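Long-range contact in capsid fiber protein (Bacillus phage phi29, PDB 6QYY), which probably forms the head fiber of the phage, the crystallised part being its trimeric N-terminal base: residues L60-V65 with L107-I112. Residues are numbered along the deposited sequence; the frame is centred on the assembly and turned at random.
Sequences LAAWQV and LVTLVI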
# COMPACT_ATOMS: atom_id res chain seq x y z
N LEU A 60 0.97 3.91 -4.07
CA LEU A 60 1.82 2.76 -4.36
C LEU A 60 1.07 1.73 -5.20
O LEU A 60 0.02 1.22 -4.79
CB LEU A 60 2.29 2.11 -3.06
CG LEU A 60 2.99 3.04 -2.07
CD1 LEU A 60 3.11 2.34 -0.71
CD2 LEU A 60 4.36 3.44 -2.61
N ALA A 61 1.61 1.42 -6.37
CA ALA A 61 1.20 0.20 -7.06
C ALA A 61 2.42 -0.35 -7.79
O ALA A 61 2.93 -1.41 -7.43
CB ALA A 61 0.05 0.47 -8.03
N ALA A 62 2.92 0.38 -8.78
CA ALA A 62 4.07 -0.05 -9.56
C ALA A 62 5.15 1.03 -9.54
O ALA A 62 4.86 2.22 -9.43
CB ALA A 62 3.67 -0.37 -11.00
N TRP A 63 6.41 0.59 -9.62
CA TRP A 63 7.55 1.50 -9.73
C TRP A 63 8.36 1.18 -10.98
O TRP A 63 8.40 0.04 -11.43
CB TRP A 63 8.50 1.37 -8.54
CG TRP A 63 8.07 2.04 -7.30
CD1 TRP A 63 7.08 2.98 -7.15
CD2 TRP A 63 8.62 1.84 -6.00
NE1 TRP A 63 6.99 3.37 -5.83
CE2 TRP A 63 7.92 2.67 -5.10
CE3 TRP A 63 9.64 1.01 -5.50
CZ2 TRP A 63 8.21 2.71 -3.73
CZ3 TRP A 63 9.93 1.06 -4.14
CH2 TRP A 63 9.21 1.89 -3.27
N GLN A 64 9.02 2.20 -11.52
CA GLN A 64 10.00 2.03 -12.59
C GLN A 64 11.39 2.15 -11.98
O GLN A 64 11.72 3.18 -11.38
CB GLN A 64 9.81 3.08 -13.68
CG GLN A 64 8.61 2.83 -14.51
CD GLN A 64 8.21 4.03 -15.35
OE1 GLN A 64 8.48 5.19 -15.02
NE2 GLN A 64 7.57 3.74 -16.44
N VAL A 65 12.21 1.10 -12.14
CA VAL A 65 13.54 1.04 -11.53
C VAL A 65 14.54 0.48 -12.54
O VAL A 65 14.24 -0.44 -13.31
CB VAL A 65 13.56 0.16 -10.26
CG1 VAL A 65 14.92 0.27 -9.58
CG2 VAL A 65 12.45 0.60 -9.28
N LEU A 107 15.06 -0.07 -17.80
CA LEU A 107 14.04 0.25 -16.80
C LEU A 107 13.09 -0.94 -16.66
O LEU A 107 12.48 -1.37 -17.64
CB LEU A 107 13.30 1.51 -17.24
CG LEU A 107 12.62 2.39 -16.21
CD1 LEU A 107 13.58 2.78 -15.10
CD2 LEU A 107 12.02 3.63 -16.89
N VAL A 108 12.97 -1.49 -15.45
CA VAL A 108 12.01 -2.56 -15.19
C VAL A 108 10.79 -1.94 -14.51
O VAL A 108 10.90 -1.00 -13.72
CB VAL A 108 12.62 -3.70 -14.35
CG1 VAL A 108 12.81 -3.28 -12.89
CG2 VAL A 108 11.73 -4.95 -14.42
N THR A 109 9.61 -2.45 -14.85
CA THR A 109 8.39 -2.09 -14.14
C THR A 109 8.06 -3.22 -13.18
O THR A 109 7.94 -4.38 -13.60
CB THR A 109 7.22 -1.86 -15.10
OG1 THR A 109 7.60 -0.89 -16.07
CG2 THR A 109 6.02 -1.34 -14.32
N LEU A 110 7.92 -2.89 -11.91
CA LEU A 110 7.67 -3.89 -10.88
C LEU A 110 6.46 -3.50 -10.05
O LEU A 110 6.15 -2.31 -9.88
CB LEU A 110 8.86 -4.08 -9.95
CG LEU A 110 9.30 -2.85 -9.13
CD1 LEU A 110 8.65 -2.84 -7.72
CD2 LEU A 110 10.82 -2.79 -9.02
N VAL A 111 5.78 -4.51 -9.54
CA VAL A 111 4.62 -4.33 -8.67
C VAL A 111 5.11 -4.45 -7.23
O VAL A 111 5.74 -5.44 -6.86
CB VAL A 111 3.53 -5.37 -8.98
CG1 VAL A 111 2.47 -5.36 -7.89
CG2 VAL A 111 2.90 -5.13 -10.34
N ILE A 112 4.81 -3.44 -6.43
CA ILE A 112 5.26 -3.45 -5.04
C ILE A 112 4.49 -4.51 -4.25
O ILE A 112 3.25 -4.52 -4.24
CB ILE A 112 5.09 -2.06 -4.42
CG1 ILE A 112 5.94 -1.04 -5.17
CG2 ILE A 112 5.45 -2.09 -2.93
CD1 ILE A 112 5.37 0.39 -5.08
O HOH W 1 1.50 -2.94 -5.54
O HOH W 2 6.33 1.67 -16.53
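The CD1 methyl of Ile112 presses onto one face of the Trp63 indole, 3.4 Å from the centroid of the five-membered ring and 12° off the normal, a CH-pi contact. In Ile112, chi1 (-62°) sets CG1 anti to the carbonyl carbon, and a near-extended chi2 (153°) carries CD1 on to the indole. Leu60 CD2 reaches the same methyl at 4.1 Å, crossing the isoleucine at about a right angle, so CD1 fills a notch between leucine and indole. On the sheet face that carries Trp63 and Leu110, Val65 CG2 lies against Leu110 CD2 at 3.8 Å. Strands 62-66 and 107-112 run antiparallel, 62-66 being outermost in a five-strand antiparallel sheet within the chain. Ala62 makes backbone hydrogen bonds to the second subunit. Trp63 pairs with Leu110, and Val65 with Val108, each through two backbone hydrogen bonds. Ile112 N adds a bond to Ala61 O. Tyr41 meets Trp63 edge-to-face, and Leu117 of the third subunit packs on both Trp63 and Ile112. On the sheet face of Ala62 and Gln64, Thr109 CG2 lies beside Ala62 CB, 4.2 Å away. Met1 and Val3 of the second subunit cover parts of this side. Leu107 CG rests against Gln64 CB at 3.8 Å.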